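Local structure of high affinity transport system protein p37 (Mycoplasma hyorhinis, 3EKI) at residues W240-F243 against R244-I248; D225-L228 against A229-K233; F72-N75 against F76-F80. The protein serves as the extracytoplasmic substrate-binding lipoprotein of a high-affinity transport system and binds thiamine diphosphate. All coordinates share one frame; numbering follows the deposited sequence.

All three contacts are local; contacts 2 and 3 each join neighbouring turns of a helix, and contact 1 runs from a short helix into the following strand. Contacts 1 and 2 are companions: helices 225-236 and 240-245 follow each other and touch, Phe246 CG lying 3.7 Å from Ile231 CG1. Contact 3, on helix 64-85, lies across the chain's centre, its own centre about 51 Å from that of contact 1. Each has a buried and an exposed face, but the chemistry differs. Contact 1 combines an indole with an arginine gripped by amides and a carboxylate; contact 2 relies mainly on backbone bonds and aliphatic chains; contact 3 pairs phenylalanines inside and a loose salt bridge outside.

Contact 1: residues W240-F243 against R244-I248; sequences WNTF and RNFGI
Arg244 lies across the indole of Trp240 one turn earlier in the short helix 240-245, an i to i+4 pair just before the chain passes into strand 248-250. The backbone joins them first, Arg244 N donating to Trp240 O at 2.7 Å. With CG anti to the backbone N (chi1 -176°), the arginine chain starts out over the indole: CB sits above one face of the six-membered ring, 3.9 Å from its centroid, a CH-pi contact, and CG follows at 3.8 Å from Trp240 CZ2. Bends at chi2 and chi3 then carry the chain past the pyrrole side, where NE lies 3.7 Å from Trp240 NE1. The guanidinium is turned steeply against the indole, the planes 73° apart, and is not stacked on it. NE and the indole N-H instead share a carboxylate, since Asp280 forms a salt bridge with NE and accepts a hydrogen bond from Trp240 NE1. At the other end NH1 is held by two side-chain amides: Asn241 OD1 receives it at 2.8 Å, close to the guanidinium plane, and Asn245 OD1 at 2.9 Å, with NH1 above the plane of that amide. Bonds at both ends should fix the rotation of the group.

After Arg244, Phe246 N bonds to Phe243 O, a three-residue step, and Gly247 is the first residue to leave helical angles, with positive phi. Ile248 then begins the strand and reaches back with CD1 to Trp240 CH2, while Phe274 stacks on the indole. On the side facing helix 225-236, the Phe246 ring runs alongside Thr242, its CE2 3.8 Å from Thr242 CG2.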
# COMPACT_ATOMS: atom_id res chain seq x y z
N TRP A 240 19.66 15.00 14.48
CA TRP A 240 18.43 15.26 13.74
C TRP A 240 18.57 16.51 12.89
O TRP A 240 18.21 16.52 11.72
CB TRP A 240 17.22 15.39 14.69
CG TRP A 240 15.99 15.85 13.97
CD1 TRP A 240 15.34 17.03 14.19
CD2 TRP A 240 15.28 15.17 12.92
NE1 TRP A 240 14.26 17.12 13.35
CE2 TRP A 240 14.20 16.01 12.57
CE3 TRP A 240 15.42 13.96 12.25
CZ2 TRP A 240 13.30 15.64 11.57
CZ3 TRP A 240 14.53 13.61 11.26
CH2 TRP A 240 13.46 14.45 10.92
N ASN A 241 19.07 17.61 13.42
CA ASN A 241 19.21 18.84 12.66
C ASN A 241 20.00 18.63 11.39
O ASN A 241 19.57 19.03 10.31
CB ASN A 241 19.91 19.89 13.54
CG ASN A 241 20.02 21.20 12.79
OD1 ASN A 241 19.01 21.70 12.29
ND2 ASN A 241 21.20 21.78 12.72
N THR A 242 21.13 17.95 11.51
CA THR A 242 21.96 17.71 10.35
C THR A 242 21.29 16.76 9.36
O THR A 242 21.33 17.01 8.14
CB THR A 242 23.33 17.13 10.78
OG1 THR A 242 23.98 18.12 11.60
CG2 THR A 242 24.18 16.87 9.56
N PHE A 243 20.67 15.72 9.94
CA PHE A 243 19.98 14.75 9.10
C PHE A 243 18.85 15.39 8.29
O PHE A 243 18.78 15.37 7.06
CB PHE A 243 19.45 13.63 9.98
CG PHE A 243 18.77 12.51 9.21
CD1 PHE A 243 17.40 12.51 9.02
CD2 PHE A 243 19.52 11.47 8.69
CE1 PHE A 243 16.84 11.45 8.34
CE2 PHE A 243 18.95 10.42 8.01
CZ PHE A 243 17.59 10.43 7.81
N ARG A 244 17.96 16.04 9.04
CA ARG A 244 16.83 16.74 8.45
C ARG A 244 17.24 17.75 7.37
O ARG A 244 16.58 17.86 6.34
CB ARG A 244 16.01 17.44 9.54
CG ARG A 244 14.74 18.11 9.03
CD ARG A 244 14.73 19.59 9.36
NE ARG A 244 14.56 19.83 10.79
CZ ARG A 244 15.47 20.42 11.57
NH1 ARG A 244 16.62 20.83 11.05
NH2 ARG A 244 15.23 20.59 12.86
N ASN A 245 18.31 18.51 7.62
CA ASN A 245 18.71 19.55 6.69
C ASN A 245 19.23 19.00 5.36
O ASN A 245 19.39 19.78 4.43
CB ASN A 245 19.75 20.45 7.33
CG ASN A 245 19.13 21.35 8.40
OD1 ASN A 245 17.92 21.50 8.50
ND2 ASN A 245 19.96 21.98 9.21
N PHE A 246 19.46 17.70 5.25
CA PHE A 246 19.80 17.11 3.95
C PHE A 246 18.59 17.13 3.02
O PHE A 246 18.72 16.95 1.81
CB PHE A 246 20.35 15.69 4.10
CG PHE A 246 21.82 15.70 4.52
CD1 PHE A 246 22.77 16.05 3.58
CD2 PHE A 246 22.19 15.36 5.80
CE1 PHE A 246 24.12 16.05 3.94
CE2 PHE A 246 23.52 15.35 6.17
CZ PHE A 246 24.46 15.71 5.23
N GLY A 247 17.40 17.36 3.59
CA GLY A 247 16.20 17.57 2.79
C GLY A 247 15.39 16.30 2.66
O GLY A 247 15.88 15.30 2.12
N ILE A 248 14.15 16.32 3.14
CA ILE A 248 13.30 15.14 3.12
C ILE A 248 12.11 15.28 2.17
O ILE A 248 11.29 16.20 2.30
CB ILE A 248 12.79 14.88 4.54
CG1 ILE A 248 13.89 14.59 5.55
CG2 ILE A 248 11.76 13.75 4.52
CD1 ILE A 248 13.43 14.56 6.99

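Contact 2: residues D225-L228 against A229-K233; sequences DETL and AKIKK
Residues 225-228 and 229-233 form consecutive turns at the start of helix 225-236, joined by an unbroken ladder of i to i+4 backbone bonds. Ala229 N donates to Asp225 O, Lys230 N to Glu226 O at 3.0 Å, Ile231 N to Thr227 O at 2.9 Å and Lys232 N to Leu228 O. The last is the straightest, with an angle of 168° at the hydrogen.

The side chains add aliphatic contacts to this frame. Thr227 and Ile231 cross at a slant, with the methyl CG2 of Thr227 4.0 Å from CD1 of Ile231. In Ile231, CG1 is anti to the carbonyl carbon (chi1 -69°), which lays the longer branch back along the preceding turn and brings CG1 to 3.3 Å from Thr227 O. Glu226 and Lys230 run side by side on the exposed face. Their methylenes meet, Glu226 CG lying 4.1 Å from Lys230 CE, but Glu226 OE2 and Lys230 NZ remain 4.9 Å apart, so any attraction between the charges acts at a distance. Lys232 passes its CG 3.3 Å from Leu228 O before its extended chain carries NZ to a salt bridge with Glu333.

Leu228 lays its side chain on the sheet, against Ile221 of strand 217-223 and against Lys331 and Glu333 of strand 331-337; Ile231 also rests on Ile221. The helix thus lies over two adjacent, antiparallel strands of the five-stranded mixed sheet, while Lys230 and Ile231 meet Phe246, which follows helix 240-245 in the chain.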
# COMPACT_ATOMS: atom_id res chain seq x y z
N ASP A 225 29.46 9.88 -2.65
CA ASP A 225 30.00 9.13 -1.53
C ASP A 225 30.15 9.93 -0.24
O ASP A 225 29.85 9.43 0.85
CB ASP A 225 31.39 8.61 -1.90
CG ASP A 225 31.35 7.60 -3.03
OD1 ASP A 225 30.26 7.05 -3.27
OD2 ASP A 225 32.43 7.36 -3.60
N GLU A 226 30.64 11.16 -0.37
CA GLU A 226 30.86 11.99 0.82
C GLU A 226 29.52 12.33 1.47
O GLU A 226 29.42 12.25 2.69
CB GLU A 226 31.65 13.22 0.42
CG GLU A 226 31.41 14.53 1.10
CD GLU A 226 32.61 15.46 0.93
OE1 GLU A 226 32.57 16.31 0.02
OE2 GLU A 226 33.57 15.33 1.72
N THR A 227 28.53 12.67 0.66
CA THR A 227 27.19 13.02 1.19
C THR A 227 26.54 11.83 1.84
O THR A 227 25.93 11.89 2.92
CB THR A 227 26.34 13.60 0.06
OG1 THR A 227 26.92 14.86 -0.35
CG2 THR A 227 24.92 13.90 0.54
N LEU A 228 26.59 10.65 1.24
CA LEU A 228 26.00 9.46 1.86
C LEU A 228 26.63 9.19 3.22
O LEU A 228 26.01 8.81 4.21
CB LEU A 228 26.16 8.27 0.93
CG LEU A 228 25.27 8.24 -0.31
CD1 LEU A 228 25.67 7.11 -1.25
CD2 LEU A 228 23.82 8.10 0.12
N ALA A 229 27.96 9.40 3.30
CA ALA A 229 28.62 9.16 4.57
C ALA A 229 28.17 10.14 5.65
O ALA A 229 28.02 9.72 6.80
CB ALA A 229 30.15 9.23 4.44
N LYS A 230 27.98 11.39 5.23
CA LYS A 230 27.54 12.41 6.18
C LYS A 230 26.12 12.12 6.65
O LYS A 230 25.80 12.33 7.82
CB LYS A 230 27.66 13.80 5.55
CG LYS A 230 29.09 14.32 5.42
CD LYS A 230 29.03 15.72 4.80
CE LYS A 230 30.44 16.30 4.72
NZ LYS A 230 30.44 17.78 4.57
N ILE A 231 25.27 11.61 5.74
CA ILE A 231 23.90 11.29 6.16
C ILE A 231 23.89 10.16 7.15
O ILE A 231 23.20 10.20 8.18
CB ILE A 231 23.07 10.95 4.90
CG1 ILE A 231 22.84 12.19 4.03
CG2 ILE A 231 21.75 10.26 5.23
CD1 ILE A 231 22.18 11.87 2.69
N LYS A 232 24.66 9.11 6.88
CA LYS A 232 24.79 7.94 7.73
C LYS A 232 25.41 8.35 9.06
O LYS A 232 24.97 7.84 10.09
CB LYS A 232 25.61 6.85 7.04
CG LYS A 232 24.85 6.20 5.88
CD LYS A 232 25.71 5.19 5.12
CE LYS A 232 25.13 4.93 3.74
NZ LYS A 232 26.04 4.14 2.86
N LYS A 233 26.39 9.24 9.05
CA LYS A 233 26.97 9.72 10.30
C LYS A 233 25.94 10.45 11.15
O LYS A 233 25.85 10.32 12.37
CB LYS A 233 28.17 10.64 10.04
CG LYS A 233 28.87 11.15 11.29
CD LYS A 233 30.27 11.68 11.01
CE LYS A 233 31.25 11.34 12.12
NZ LYS A 233 32.44 12.24 12.08

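Contact 3: residues F72-N75 against F76-F80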
# COMPACT_ATOMS: atom_id res chain seq x y z
N PHE A 72 -13.67 -9.33 -14.56
CA PHE A 72 -13.73 -9.56 -13.13
C PHE A 72 -15.19 -9.58 -12.65
O PHE A 72 -15.52 -10.48 -11.89
CB PHE A 72 -12.94 -8.49 -12.38
CG PHE A 72 -13.15 -8.42 -10.88
CD1 PHE A 72 -12.49 -9.30 -10.06
CD2 PHE A 72 -14.02 -7.49 -10.33
CE1 PHE A 72 -12.65 -9.25 -8.68
CE2 PHE A 72 -14.19 -7.43 -8.94
CZ PHE A 72 -13.51 -8.32 -8.15
N LEU A 73 -15.97 -8.61 -13.08
CA LEU A 73 -17.35 -8.53 -12.58
C LEU A 73 -18.21 -9.72 -12.98
O LEU A 73 -19.07 -10.17 -12.21
CB LEU A 73 -18.00 -7.24 -13.10
CG LEU A 73 -17.49 -5.97 -12.42
CD1 LEU A 73 -17.95 -4.78 -13.23
CD2 LEU A 73 -17.90 -5.92 -10.96
N GLU A 74 -17.97 -10.22 -14.19
CA GLU A 74 -18.67 -11.40 -14.67
C GLU A 74 -18.25 -12.61 -13.85
O GLU A 74 -19.10 -13.36 -13.37
CB GLU A 74 -18.44 -11.63 -16.16
CG GLU A 74 -19.02 -12.93 -16.67
CD GLU A 74 -20.53 -12.93 -16.83
OE1 GLU A 74 -21.16 -11.86 -16.72
OE2 GLU A 74 -21.09 -14.02 -17.07
N ASN A 75 -16.95 -12.82 -13.64
CA ASN A 75 -16.52 -13.94 -12.82
C ASN A 75 -17.07 -13.86 -11.40
O ASN A 75 -17.42 -14.87 -10.78
CB ASN A 75 -14.99 -13.95 -12.76
CG ASN A 75 -14.36 -14.40 -14.06
OD1 ASN A 75 -15.03 -14.85 -14.98
ND2 ASN A 75 -13.03 -14.27 -14.17
N PHE A 76 -17.13 -12.64 -10.88
CA PHE A 76 -17.61 -12.40 -9.53
C PHE A 76 -19.09 -12.75 -9.39
O PHE A 76 -19.51 -13.46 -8.48
CB PHE A 76 -17.42 -10.93 -9.12
CG PHE A 76 -17.32 -10.74 -7.62
CD1 PHE A 76 -18.43 -10.73 -6.82
CD2 PHE A 76 -16.08 -10.58 -7.02
CE1 PHE A 76 -18.36 -10.62 -5.45
CE2 PHE A 76 -15.99 -10.49 -5.66
CZ PHE A 76 -17.11 -10.50 -4.86
N LYS A 77 -19.84 -12.21 -10.35
CA LYS A 77 -21.29 -12.51 -10.34
C LYS A 77 -21.58 -13.99 -10.42
O LYS A 77 -22.45 -14.52 -9.72
CB LYS A 77 -21.94 -11.75 -11.49
CG LYS A 77 -23.41 -11.98 -11.71
CD LYS A 77 -23.98 -11.15 -12.87
CE LYS A 77 -23.53 -11.71 -14.21
NZ LYS A 77 -24.19 -11.03 -15.36
N LYS A 78 -20.86 -14.70 -11.29
CA LYS A 78 -21.13 -16.13 -11.41
C LYS A 78 -20.79 -16.92 -10.16
O LYS A 78 -21.52 -17.79 -9.70
CB LYS A 78 -20.39 -16.71 -12.63
CG LYS A 78 -20.73 -16.13 -13.96
CD LYS A 78 -22.22 -16.14 -14.28
CE LYS A 78 -22.68 -17.57 -14.57
NZ LYS A 78 -24.12 -17.61 -14.98
N GLU A 79 -19.63 -16.69 -9.53
CA GLU A 79 -19.27 -17.39 -8.31
C GLU A 79 -20.16 -17.00 -7.14
O GLU A 79 -20.56 -17.87 -6.39
CB GLU A 79 -17.80 -17.11 -7.97
CG GLU A 79 -17.28 -17.71 -6.68
CD GLU A 79 -17.27 -19.22 -6.62
OE1 GLU A 79 -17.21 -19.84 -7.70
OE2 GLU A 79 -17.30 -19.84 -5.54
N PHE A 80 -20.44 -15.70 -7.04
CA PHE A 80 -21.30 -15.24 -5.95
C PHE A 80 -22.63 -16.00 -6.03
O PHE A 80 -23.12 -16.42 -4.99
CB PHE A 80 -21.53 -13.73 -5.95
CG PHE A 80 -22.58 -13.24 -4.96
CD1 PHE A 80 -23.93 -13.16 -5.26
CD2 PHE A 80 -22.19 -12.88 -3.69
CE1 PHE A 80 -24.87 -12.79 -4.34
CE2 PHE A 80 -23.10 -12.44 -2.75
CZ PHE A 80 -24.43 -12.38 -3.11
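Helix 64-85 is amphipathic here, with the aromatic pair Phe72 and Phe76 on its buried side, Glu74 and Lys78 exposed and Lys77 at the border, partly covered by strand 97-103. The two phenylalanines, one turn apart, point the same way. Phe72 CZ lies 3.6 Å from Phe76 CD2, with the ring centroids 5.5 Å apart and the planes at 54°, an oblique meeting. Beneath them Phe76 N donates to Phe72 O at 2.9 Å.

Outside, Glu74 has CG anti to the backbone N and bends at chi2 (75°), which carries its carboxylate forward to the next turn. OE1 forms a salt bridge with Lys77 NZ, but at 3.4 Å its hydrogen bond is weak. OE2 lies alongside the aliphatic part of Lys78, 3.7 Å from CD, while Lys78 NZ remains 5.1 Å away.

Phe76 meets Phe48 of strand 45-51 and Phe364 of helix 354-369 edge-to-face, and Leu73 rests on Phe98 and Val100 of strand 97-103. The buried face of the helix thus rests on both strands of the parallel pair and on helix 354-369, and Glu79 OE2 accepts a hydrogen bond from Asn366 ND2 of that helix.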